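PDB 6THQ: branched-chain amino acid aminotransferase from Thermoproteus uzoniensis 768-20, which probably catalyses the pyridoxal-phosphate-dependent exchange of amino groups between leucine, isoleucine or valine and 2-oxoglutarate. Local coordinates for residues G192-G197 and K242-E247; A144-W149 and E269-V274; I202-R207 and D253-V258; M64-R69 and G218-I223. All coordinates share one frame; numbering follows the deposited sequence.

Contact 1 of 4, residues G192-G197 and K242-E247; sequences GKVVEG and KSITRE. With PY5 (2-[O-phosphonopyridoxyl]-amino-pentanoic acid), chain E; PLP (pyridoxal-5'-phosphate), chain D.
Val194 packs on Ile244 where strand 193-197 runs antiparallel to the end of strand 239-245, in the large mixed sheet of a class-IV aminotransferase. The valine can be followed outward atom by atom. Its CB rests on the main chain and methyl of the partner, 3.9 Å from Ile244 CG2. From there the two methyls part. CG2 turns anti to the carbonyl carbon and reaches the start of helix 246-250, lying 3.8 Å from Arg246 N, while CG1, anti to the backbone N (chi1 170°), touches Ile202 on strand 201-206, the next along the chain. One direct backbone bond joins the segments, from Val194 N to Ile244 O (2.8 Å), and it is bent, with 139° at the hydrogen. On either side of this bond a water fills in for a missing direct link. One water donates to Gly192 O and accepts from Arg246 N; the other donates to Val194 O (2.7 Å) and accepts from Ile244 N. The pairing is thus partly hydrated. Ser243 OG is hydrogen-bonded to Asp217. Further along the strand, Val195 and Glu196 form a classic beta bulge opposite Met187. The glutamate chain is extended beyond CG, its OE2 paired with Arg151, and Glu196 OE1 lies 3.0 Å from PLP N1 and 2.6 Å from N1 of PY5, which overlaps it.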
# COMPACT_ATOMS: atom_id res chain seq x y z
N GLY A 192 13.58 -2.57 17.31
CA GLY A 192 13.20 -1.88 18.55
C GLY A 192 13.75 -0.45 18.65
O GLY A 192 13.62 0.15 19.67
N LYS A 193 14.37 0.07 17.61
CA LYS A 193 14.89 1.44 17.68
C LYS A 193 13.77 2.47 17.30
O LYS A 193 12.95 2.20 16.42
CB LYS A 193 16.12 1.64 16.77
CG LYS A 193 17.24 0.62 16.84
CD LYS A 193 17.91 0.46 18.21
CE LYS A 193 18.87 -0.74 18.16
NZ LYS A 193 18.40 -1.92 18.98
N VAL A 194 13.72 3.62 17.98
CA VAL A 194 12.84 4.71 17.63
C VAL A 194 13.19 5.20 16.23
O VAL A 194 14.31 5.59 16.01
CB VAL A 194 13.01 5.86 18.61
CG1 VAL A 194 12.28 7.06 18.12
CG2 VAL A 194 12.41 5.48 19.92
N VAL A 195 12.26 5.18 15.28
CA VAL A 195 12.65 5.66 13.96
C VAL A 195 11.88 6.85 13.36
O VAL A 195 12.47 7.67 12.65
CB VAL A 195 12.75 4.53 12.90
CG1 VAL A 195 13.93 3.57 13.24
CG2 VAL A 195 11.39 3.81 12.69
N GLU A 196 10.58 6.99 13.61
CA GLU A 196 9.79 7.89 12.77
C GLU A 196 8.43 8.12 13.40
O GLU A 196 7.92 7.27 14.13
CB GLU A 196 9.59 7.27 11.40
CG GLU A 196 9.76 8.26 10.28
CD GLU A 196 10.05 7.65 8.91
OE1 GLU A 196 10.23 8.43 7.99
OE2 GLU A 196 10.08 6.40 8.72
N GLY A 197 7.83 9.28 13.16
CA GLY A 197 6.43 9.48 13.44
C GLY A 197 5.69 8.88 12.27
O GLY A 197 6.31 8.49 11.28
N LYS A 242 22.43 8.71 14.63
CA LYS A 242 22.73 7.56 15.47
C LYS A 242 21.37 6.91 15.86
O LYS A 242 20.39 7.64 16.10
CB LYS A 242 23.51 8.08 16.71
CG LYS A 242 24.26 7.06 17.54
CD LYS A 242 24.99 7.65 18.77
CE LYS A 242 25.72 6.60 19.67
NZ LYS A 242 26.97 5.90 19.20
N SER A 243 21.31 5.59 15.97
CA SER A 243 20.10 4.93 16.50
C SER A 243 19.67 5.42 17.89
O SER A 243 20.51 5.68 18.72
CB SER A 243 20.30 3.42 16.60
OG SER A 243 20.31 2.88 15.34
N ILE A 244 18.37 5.49 18.12
CA ILE A 244 17.79 6.00 19.35
C ILE A 244 16.91 4.88 19.89
O ILE A 244 16.16 4.29 19.16
CB ILE A 244 16.93 7.21 18.96
CG1 ILE A 244 17.86 8.34 18.53
CG2 ILE A 244 16.07 7.72 20.12
CD1 ILE A 244 17.05 9.54 18.10
N THR A 245 16.99 4.63 21.18
CA THR A 245 16.14 3.67 21.81
C THR A 245 15.05 4.42 22.53
O THR A 245 15.16 5.61 22.80
CB THR A 245 16.88 2.82 22.85
OG1 THR A 245 17.38 3.67 23.86
CG2 THR A 245 18.02 2.09 22.27
N ARG A 246 14.00 3.68 22.85
CA ARG A 246 12.92 4.23 23.68
C ARG A 246 13.39 4.91 24.98
O ARG A 246 12.88 5.94 25.36
CB ARG A 246 11.92 3.13 24.02
CG ARG A 246 10.68 3.72 24.69
CD ARG A 246 9.96 2.68 25.47
NE ARG A 246 9.44 1.57 24.66
CZ ARG A 246 8.15 1.35 24.39
NH1 ARG A 246 7.19 2.21 24.85
NH2 ARG A 246 7.84 0.23 23.70
N GLU A 247 14.30 4.27 25.70
CA GLU A 247 14.82 4.86 26.96
C GLU A 247 15.44 6.27 26.69
O GLU A 247 15.23 7.18 27.47
CB GLU A 247 15.83 3.96 27.67
CG GLU A 247 15.29 2.56 27.99
CD GLU A 247 15.62 1.58 26.90
OE1 GLU A 247 16.44 0.67 27.17
OE2 GLU A 247 15.13 1.78 25.76
N1 PY5 E . 8.44 10.27 7.63
C2 PY5 E . 7.21 10.01 7.13
C2A PY5 E . 6.55 8.69 7.42
C3 PY5 E . 6.49 11.10 6.38
O3 PY5 E . 5.21 10.94 5.89
C4 PY5 E . 7.21 12.41 6.19
C4A PY5 E . 6.57 13.58 5.45
C5 PY5 E . 8.57 12.51 6.77
C6 PY5 E . 9.11 11.42 7.44
C5A PY5 E . 9.36 13.81 6.59
O4P PY5 E . 9.53 14.06 5.19
P PY5 E . 9.84 15.50 4.55
O1P PY5 E . 8.48 16.13 4.40
O2P PY5 E . 10.60 16.23 5.61
O3P PY5 E . 10.58 15.17 3.27
N PY5 E . 5.62 12.97 4.56
CA PY5 E . 4.28 13.50 4.54
C PY5 E . 4.52 14.99 4.35
O PY5 E . 4.41 15.18 3.14
CB PY5 E . 3.35 12.93 5.65
CG PY5 E . 2.10 12.29 5.04
CD PY5 E . 1.02 13.37 4.96
OXT PY5 E . 4.86 15.88 5.19
N1 PLP D . 8.27 10.44 6.99
C2 PLP D . 7.22 10.05 6.24
C2A PLP D . 6.68 8.69 6.52
C3 PLP D . 6.62 11.00 5.25
O3 PLP D . 5.54 10.70 4.46
C4 PLP D . 7.25 12.34 5.10
C4A PLP D . 6.71 13.34 4.09
C5 PLP D . 8.42 12.60 6.00
C6 PLP D . 8.86 11.63 6.90
C5A PLP D . 9.16 13.93 5.99
O4P PLP D . 9.84 14.09 4.77
P PLP D . 9.96 15.58 4.21
O1P PLP D . 8.51 16.00 4.18
O2P PLP D . 10.76 16.32 5.23
O3P PLP D . 10.65 15.35 2.88
O HOH W 1 13.39 0.80 22.20
O HOH W 2 16.87 4.85 15.70

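Contact 2 of 4, residues A144-W149 and E269-V274; sequences AAVVSW and EIDGRV
The carboxylate of Asp271 is turned so that both its oxygens meet Val146. OD1 accepts Val146 N on its syn lone pair, the side of the other oxygen, at 2.7 Å, and OD2 rests against Val146 CG2 at 3.4 Å. The second flat group, the guanidinium of Arg273, takes Asp271 O at its edge, in plane, through NH1 (2.9 Å), and makes a cation-pi contact with Tyr250. The hydroxyl of that tyrosine is hydrogen-bonded to Asp271 OD2, so each oxygen of the aspartate has a polar partner. Its CG stands beside the backbone N (chi1 -55°), which brings the carboxylate alongside Val146 N. Before it, the main chains pair in regular parallel fashion: Ala144 N donates to Glu269 O at 2.8 Å, and Asp271 N donates to Ala144 O at 3.0 Å. The next bond of that series would be taken by a backbone carbonyl, but here the side-chain oxygen OD1 receives Val146 N in its place. Among the apolar groups, Ile270 CD1 packs on Val146 CG2 at 3.7 Å, and Ile270 also touches Ile186 and Leu249. Ile270 and Arg273 exchange two backbone bonds around Asp271 and Gly272. This is the two-residue beta hairpin with a type I' turn, its first strand paired in parallel with strand 142-146 and its turn aspartate prolonging the sheet's hydrogen bonding.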
# COMPACT_ATOMS: atom_id res chain seq x y z
N ALA A 144 2.87 12.50 22.21
CA ALA A 144 3.15 11.41 21.31
C ALA A 144 3.11 10.12 22.09
O ALA A 144 3.35 10.10 23.32
CB ALA A 144 4.52 11.62 20.62
N ALA A 145 2.77 9.02 21.39
CA ALA A 145 2.77 7.68 22.01
C ALA A 145 3.56 6.75 21.13
O ALA A 145 3.48 6.82 19.89
CB ALA A 145 1.36 7.15 22.26
N VAL A 146 4.40 5.94 21.75
CA VAL A 146 5.02 4.84 21.00
C VAL A 146 3.87 3.85 20.74
O VAL A 146 3.20 3.46 21.67
CB VAL A 146 6.14 4.18 21.79
CG1 VAL A 146 6.73 3.06 20.94
CG2 VAL A 146 7.20 5.24 22.20
N VAL A 147 3.61 3.48 19.47
CA VAL A 147 2.50 2.63 19.10
C VAL A 147 2.87 1.17 19.03
O VAL A 147 4.05 0.83 19.02
CB VAL A 147 1.83 3.09 17.78
CG1 VAL A 147 1.14 4.44 18.00
CG2 VAL A 147 2.78 3.16 16.62
N SER A 148 1.87 0.28 19.00
CA SER A 148 2.10 -1.17 18.88
C SER A 148 2.61 -1.61 17.48
O SER A 148 3.28 -2.63 17.34
CB SER A 148 0.82 -1.91 19.21
OG SER A 148 -0.18 -1.59 18.27
N TRP A 149 2.25 -0.84 16.45
CA TRP A 149 2.65 -1.14 15.07
C TRP A 149 4.10 -0.79 14.87
O TRP A 149 4.49 0.35 15.15
CB TRP A 149 1.79 -0.34 14.06
CG TRP A 149 0.40 -0.79 14.03
CD1 TRP A 149 -0.69 -0.18 14.69
CD2 TRP A 149 -0.12 -1.98 13.39
NE1 TRP A 149 -1.81 -0.92 14.46
CE2 TRP A 149 -1.52 -2.01 13.66
CE3 TRP A 149 0.44 -2.97 12.59
CZ2 TRP A 149 -2.37 -3.04 13.17
CZ3 TRP A 149 -0.41 -3.98 12.05
CH2 TRP A 149 -1.79 -4.02 12.38
N GLU A 269 5.42 15.63 25.35
CA GLU A 269 5.07 14.45 26.12
C GLU A 269 5.23 13.19 25.29
O GLU A 269 4.80 13.14 24.13
CB GLU A 269 3.66 14.57 26.67
CG GLU A 269 3.45 13.70 27.89
CD GLU A 269 1.99 13.41 28.13
OE1 GLU A 269 1.29 12.57 27.47
OE2 GLU A 269 1.48 14.15 28.95
N ILE A 270 5.87 12.18 25.89
CA ILE A 270 5.96 10.89 25.26
C ILE A 270 5.59 9.80 26.25
O ILE A 270 6.21 9.62 27.32
CB ILE A 270 7.32 10.67 24.53
CG1 ILE A 270 7.57 9.21 24.31
CG2 ILE A 270 8.51 11.26 25.26
CD1 ILE A 270 7.00 8.83 22.97
N ASP A 271 4.52 9.08 25.90
CA ASP A 271 3.88 8.06 26.81
C ASP A 271 3.76 8.57 28.27
O ASP A 271 4.18 7.89 29.20
CB ASP A 271 4.62 6.71 26.82
CG ASP A 271 4.80 6.08 25.38
OD1 ASP A 271 4.05 6.41 24.39
OD2 ASP A 271 5.74 5.24 25.26
N GLY A 272 3.23 9.78 28.46
CA GLY A 272 3.07 10.33 29.79
C GLY A 272 4.34 10.95 30.38
O GLY A 272 4.28 11.63 31.37
N ARG A 273 5.51 10.73 29.78
CA ARG A 273 6.70 11.40 30.28
C ARG A 273 6.84 12.81 29.67
O ARG A 273 6.80 13.00 28.44
CB ARG A 273 7.95 10.55 30.03
CG ARG A 273 8.00 9.33 30.91
CD ARG A 273 7.85 8.09 30.11
NE ARG A 273 8.11 6.91 30.91
CZ ARG A 273 7.24 5.90 30.99
NH1 ARG A 273 6.08 6.04 30.38
NH2 ARG A 273 7.50 4.75 31.64
N VAL A 274 6.88 13.82 30.55
CA VAL A 274 6.89 15.23 30.15
C VAL A 274 8.29 15.64 29.64
O VAL A 274 9.32 15.25 30.21
CB VAL A 274 6.39 16.12 31.31
CG1 VAL A 274 6.58 17.62 30.98
CG2 VAL A 274 4.93 15.75 31.62

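Contact 3 of 4, residues I202-R207 and D253-V258; sequences IFIVRR and DEAFFV
Phe203 and Phe256 make the apolar centre, on one face of an antiparallel strand pair. Their planes are almost parallel, 2° apart, yet slid so far that the rings barely overlap. The closer meeting is a CH-pi contact: Phe203 CB sits over a face of the Phe256 ring, 3.6 Å from its centroid. That ring lies there because Phe256 CG occupies the position between backbone N and carbonyl carbon (chi1 57°), which folds it across the partner strand. Phe203 CD1 then touches Val258 CG1 at 3.9 Å, and on the other face Ile204 CG2 meets Ala255 CB. Between the faces, Phe203 N and Phe256 O bond at 2.8 Å, nearly straight at 172°, with the reciprocal bond beside it. Toward the polar end, Val205 CB lies alongside Glu254 CG, whose carboxylate is hydrogen-bonded to Thr281 OG1 and Ile280 N. Two residues, Asp253 and Glu254, stand opposite the single Val205, a classic beta bulge; Val205 O takes Asp253 N at 2.9 Å and, weakly, Glu254 N. Asp253 OD2 closes the edge by accepting Arg207 N at 2.7 Å. Helix 279-292 packs against Val205 and Phe256, helix 223-234 against Phe203 and Val258, while strands 209-212 and 265-270 extend the sheet.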
# COMPACT_ATOMS: atom_id res chain seq x y z
N ILE A 202 12.25 12.21 13.26
CA ILE A 202 12.29 12.62 14.66
C ILE A 202 13.72 13.02 15.10
O ILE A 202 14.68 12.44 14.63
CB ILE A 202 11.67 11.54 15.56
CG1 ILE A 202 11.52 12.10 16.93
CG2 ILE A 202 12.55 10.31 15.62
CD1 ILE A 202 11.36 11.08 17.98
N PHE A 203 13.82 14.04 15.97
CA PHE A 203 15.09 14.44 16.56
C PHE A 203 15.00 14.45 18.07
O PHE A 203 13.93 14.77 18.65
CB PHE A 203 15.46 15.85 16.15
CG PHE A 203 16.07 15.94 14.80
CD1 PHE A 203 15.26 15.95 13.66
CD2 PHE A 203 17.46 16.11 14.63
CE1 PHE A 203 15.78 16.08 12.39
CE2 PHE A 203 18.01 16.24 13.36
CZ PHE A 203 17.16 16.21 12.23
N ILE A 204 16.09 14.12 18.73
CA ILE A 204 16.13 14.38 20.15
C ILE A 204 17.44 15.14 20.44
O ILE A 204 18.38 15.15 19.61
CB ILE A 204 16.13 13.10 21.01
CG1 ILE A 204 17.43 12.33 20.84
CG2 ILE A 204 14.86 12.24 20.78
CD1 ILE A 204 17.50 11.15 21.79
N VAL A 205 17.49 15.75 21.62
CA VAL A 205 18.69 16.40 22.12
C VAL A 205 19.04 15.76 23.44
O VAL A 205 18.22 15.68 24.35
CB VAL A 205 18.49 17.88 22.32
CG1 VAL A 205 19.74 18.48 22.99
CG2 VAL A 205 18.25 18.55 20.99
N ARG A 206 20.26 15.25 23.53
CA ARG A 206 20.71 14.58 24.76
C ARG A 206 22.13 15.16 25.09
O ARG A 206 23.08 15.05 24.27
CB ARG A 206 20.62 13.03 24.57
CG ARG A 206 21.65 12.04 25.13
CD ARG A 206 21.16 10.54 25.10
NE ARG A 206 21.54 9.83 26.35
CZ ARG A 206 20.89 9.95 27.53
NH1 ARG A 206 19.78 10.69 27.65
NH2 ARG A 206 21.34 9.35 28.62
N ARG A 207 22.25 15.79 26.28
CA ARG A 207 23.51 16.45 26.75
C ARG A 207 24.01 17.41 25.68
O ARG A 207 25.14 17.25 25.22
CB ARG A 207 24.65 15.43 27.04
CG ARG A 207 24.38 14.32 28.06
CD ARG A 207 25.13 13.03 27.70
NE ARG A 207 24.88 11.99 28.71
CZ ARG A 207 25.02 12.16 30.04
NH1 ARG A 207 25.39 13.34 30.56
NH2 ARG A 207 24.74 11.15 30.85
N ASP A 253 16.62 15.43 26.81
CA ASP A 253 16.44 16.82 27.32
C ASP A 253 15.36 17.48 26.48
O ASP A 253 14.60 18.25 27.02
CB ASP A 253 17.78 17.63 27.23
CG ASP A 253 18.94 16.98 28.04
OD1 ASP A 253 18.68 16.72 29.21
OD2 ASP A 253 20.09 16.71 27.57
N GLU A 254 15.33 17.24 25.15
CA GLU A 254 14.24 17.73 24.29
C GLU A 254 14.00 16.77 23.14
O GLU A 254 14.87 15.98 22.83
CB GLU A 254 14.48 19.12 23.69
CG GLU A 254 15.76 19.85 24.07
CD GLU A 254 15.96 21.13 23.30
OE1 GLU A 254 16.93 21.85 23.66
OE2 GLU A 254 15.19 21.41 22.31
N ALA A 255 12.86 16.89 22.47
CA ALA A 255 12.62 16.08 21.29
C ALA A 255 11.67 16.83 20.33
O ALA A 255 10.85 17.62 20.77
CB ALA A 255 12.01 14.76 21.73
N PHE A 256 11.76 16.58 19.03
CA PHE A 256 10.85 17.25 18.16
C PHE A 256 10.68 16.48 16.86
O PHE A 256 11.54 15.66 16.51
CB PHE A 256 11.29 18.69 17.88
CG PHE A 256 12.70 18.85 17.29
CD1 PHE A 256 13.81 18.97 18.13
CD2 PHE A 256 12.90 18.99 15.91
CE1 PHE A 256 15.08 19.16 17.61
CE2 PHE A 256 14.15 19.21 15.37
CZ PHE A 256 15.26 19.28 16.21
N PHE A 257 9.56 16.73 16.19
CA PHE A 257 9.27 16.12 14.92
C PHE A 257 9.56 17.12 13.84
O PHE A 257 9.46 18.32 14.10
CB PHE A 257 7.78 15.88 14.82
CG PHE A 257 7.27 14.69 15.56
CD1 PHE A 257 7.68 13.41 15.24
CD2 PHE A 257 6.27 14.85 16.50
CE1 PHE A 257 7.14 12.32 15.89
CE2 PHE A 257 5.72 13.76 17.15
CZ PHE A 257 6.18 12.48 16.84
N VAL A 258 9.90 16.65 12.64
CA VAL A 258 10.11 17.50 11.49
C VAL A 258 9.51 16.85 10.26
O VAL A 258 9.45 15.62 10.14
CB VAL A 258 11.62 17.81 11.21
CG1 VAL A 258 12.34 18.26 12.47
CG2 VAL A 258 12.31 16.58 10.57

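Contact 4 of 4, residues M64-R69 and G218-I223; sequences MERLLR and GILEGI. With PLP (pyridoxal-5'-phosphate), chain D; PY5 (2-[O-phosphonopyridoxyl]-amino-pentanoic acid), chain E.
Arg66 on helix 60-74 and Glu221, the centre of an inverse gamma turn, have the closest CA atoms of the two segments, still 9.0 Å apart, a gap spanned by the arginine side chain. Extended at first, that chain bends at chi3 (71°) to present its guanidinium to the loop. NH1 donates to Glu221 O at 3.0 Å; the oxygen lies in the guanidinium plane, although the donor is above the carbonyl plane rather than on a lone pair. Both faces of the group are packed, one by Ile223 CG1 and the opposite one by Leu220 CD2, each near the rim. The same leucine atom comes 3.5 Å from PLP C4. At its edge the guanidinium grips the cofactor phosphate: NH1 donates to PLP O3P at 2.6 Å, and NH2 adds a weak bond to that oxygen. Ile223 N, at the start of helix 223-234, donates to PLP O3P almost straight (2.7 Å, 177°). PY5, overlapping PLP in the site, receives the same set of bonds. Glu44 forms a salt bridge with Arg66 NE and so steadies the group's orientation. Positive charge, a helix N-terminus and its backbone N-H thus converge on O3P, which would probably favour a fully ionised phosphate.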
# COMPACT_ATOMS: atom_id res chain seq x y z
N MET A 64 11.19 16.94 -6.26
CA MET A 64 10.91 16.27 -7.55
C MET A 64 11.98 15.22 -7.92
O MET A 64 11.67 14.18 -8.50
CB MET A 64 10.65 17.27 -8.69
CG MET A 64 9.43 18.15 -8.46
SD MET A 64 7.99 17.05 -8.31
CE MET A 64 6.64 18.15 -8.01
N GLU A 65 13.22 15.46 -7.57
CA GLU A 65 14.21 14.44 -7.75
C GLU A 65 13.95 13.22 -6.84
O GLU A 65 14.25 12.10 -7.25
CB GLU A 65 15.60 14.96 -7.48
CG GLU A 65 16.09 15.87 -8.56
CD GLU A 65 17.44 16.49 -8.19
OE1 GLU A 65 17.98 16.27 -7.05
OE2 GLU A 65 17.97 17.22 -9.06
N ARG A 66 13.42 13.43 -5.63
CA ARG A 66 13.10 12.36 -4.71
C ARG A 66 11.92 11.55 -5.29
O ARG A 66 11.90 10.31 -5.19
CB ARG A 66 12.77 12.84 -3.29
CG ARG A 66 12.59 11.63 -2.32
CD ARG A 66 12.50 12.09 -0.90
NE ARG A 66 11.21 12.76 -0.63
CZ ARG A 66 10.86 13.34 0.52
NH1 ARG A 66 11.68 13.37 1.55
NH2 ARG A 66 9.68 13.96 0.66
N LEU A 67 10.96 12.25 -5.91
CA LEU A 67 9.78 11.61 -6.52
C LEU A 67 10.30 10.61 -7.50
O LEU A 67 9.85 9.44 -7.50
CB LEU A 67 8.84 12.63 -7.22
CG LEU A 67 7.55 11.97 -7.73
CD1 LEU A 67 6.48 11.88 -6.69
CD2 LEU A 67 6.97 12.70 -8.89
N LEU A 68 11.27 11.01 -8.29
CA LEU A 68 11.81 10.11 -9.32
C LEU A 68 12.68 9.03 -8.70
O LEU A 68 12.72 7.95 -9.24
CB LEU A 68 12.62 10.85 -10.41
CG LEU A 68 11.78 11.85 -11.21
CD1 LEU A 68 12.70 12.65 -12.12
CD2 LEU A 68 10.66 11.26 -12.03
N ARG A 69 13.41 9.31 -7.60
CA ARG A 69 14.18 8.25 -6.90
C ARG A 69 13.20 7.18 -6.34
O ARG A 69 13.44 5.96 -6.50
CB ARG A 69 15.10 8.80 -5.80
CG ARG A 69 16.50 9.18 -6.31
CD ARG A 69 17.53 9.51 -5.21
NE ARG A 69 16.92 10.12 -4.01
CZ ARG A 69 16.79 11.44 -3.79
NH1 ARG A 69 17.23 12.31 -4.70
NH2 ARG A 69 16.22 11.87 -2.66
N GLY A 218 15.75 2.49 8.60
CA GLY A 218 14.56 2.22 7.82
C GLY A 218 13.56 3.34 7.92
O GLY A 218 12.47 3.17 8.49
N ILE A 219 13.96 4.51 7.46
CA ILE A 219 13.12 5.69 7.58
C ILE A 219 13.08 6.36 6.21
O ILE A 219 13.90 6.03 5.32
CB ILE A 219 13.69 6.71 8.56
CG1 ILE A 219 15.05 7.21 8.09
CG2 ILE A 219 13.71 6.15 9.95
CD1 ILE A 219 15.65 8.23 9.06
N LEU A 220 12.11 7.26 6.05
CA LEU A 220 12.04 8.12 4.87
C LEU A 220 13.19 9.18 4.98
O LEU A 220 13.47 9.76 6.07
CB LEU A 220 10.66 8.80 4.78
CG LEU A 220 10.65 9.51 3.42
CD1 LEU A 220 10.22 8.52 2.39
CD2 LEU A 220 9.74 10.71 3.30
N GLU A 221 13.91 9.37 3.88
CA GLU A 221 15.00 10.34 3.83
C GLU A 221 14.36 11.75 3.66
O GLU A 221 14.26 12.25 2.54
CB GLU A 221 15.90 10.00 2.66
CG GLU A 221 17.08 10.92 2.60
CD GLU A 221 18.16 10.57 1.56
OE1 GLU A 221 17.91 9.74 0.63
OE2 GLU A 221 19.24 11.23 1.69
N GLY A 222 13.88 12.34 4.76
CA GLY A 222 13.08 13.54 4.73
C GLY A 222 13.90 14.76 4.28
O GLY A 222 15.11 14.89 4.61
N ILE A 223 13.27 15.65 3.52
CA ILE A 223 13.98 16.83 3.07
C ILE A 223 14.00 17.87 4.23
O ILE A 223 14.93 18.68 4.32
CB ILE A 223 13.30 17.39 1.83
CG1 ILE A 223 13.19 16.36 0.69
CG2 ILE A 223 13.78 18.78 1.54
CD1 ILE A 223 14.12 16.30 -0.45
N1 PLP D . 8.27 10.44 6.99
C2 PLP D . 7.22 10.05 6.24
C2A PLP D . 6.68 8.69 6.52
C3 PLP D . 6.62 11.00 5.25
O3 PLP D . 5.54 10.70 4.46
C4 PLP D . 7.25 12.34 5.10
C4A PLP D . 6.71 13.34 4.09
C5 PLP D . 8.42 12.60 6.00
C6 PLP D . 8.86 11.63 6.90
C5A PLP D . 9.16 13.93 5.99
O4P PLP D . 9.84 14.09 4.77
P PLP D . 9.96 15.58 4.21
O1P PLP D . 8.51 16.00 4.18
O2P PLP D . 10.76 16.32 5.23
O3P PLP D . 10.65 15.35 2.88
N1 PY5 E . 8.44 10.27 7.63
C2 PY5 E . 7.21 10.01 7.13
C2A PY5 E . 6.55 8.69 7.42
C3 PY5 E . 6.49 11.10 6.38
O3 PY5 E . 5.21 10.94 5.89
C4 PY5 E . 7.21 12.41 6.19
C4A PY5 E . 6.57 13.58 5.45
C5 PY5 E . 8.57 12.51 6.77
C6 PY5 E . 9.11 11.42 7.44
C5A PY5 E . 9.36 13.81 6.59
O4P PY5 E . 9.53 14.06 5.19
P PY5 E . 9.84 15.50 4.55
O1P PY5 E . 8.48 16.13 4.40
O2P PY5 E . 10.60 16.23 5.61
O3P PY5 E . 10.58 15.17 3.27
N PY5 E . 5.62 12.97 4.56
CA PY5 E . 4.28 13.50 4.54
C PY5 E . 4.52 14.99 4.35
O PY5 E . 4.41 15.18 3.14
CB PY5 E . 3.35 12.93 5.65
CG PY5 E . 2.10 12.29 5.04
CD PY5 E . 1.02 13.37 4.96
OXT PY5 E . 4.86 15.88 5.19

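How the contacts relate
Contacts 1, 2 and 3 belong to one mixed sheet, their centres 11 to 14 Å apart on the same side of the chain's centre. Contact 2 spans the longest of these three chain intervals and encloses the others, whose segments alternate. Phe257 of contact 3 touches Gly197 of contact 1 and Ala144 of contact 2, while Arg246 packs on Val146 and makes a weak, long ion pair with Asp271. Contact 4 lies 20 to 26 Å from the others and joins helix 60-74, which holds the earliest of the eight segments, to the loop before helix 223-234. Glu196 OE1 probably bonds to Leu220 N, connecting contact 1 with contact 4, so the sheet, through Glu196, meets the ring nitrogen of the cofactor while contact 4 holds its phosphate.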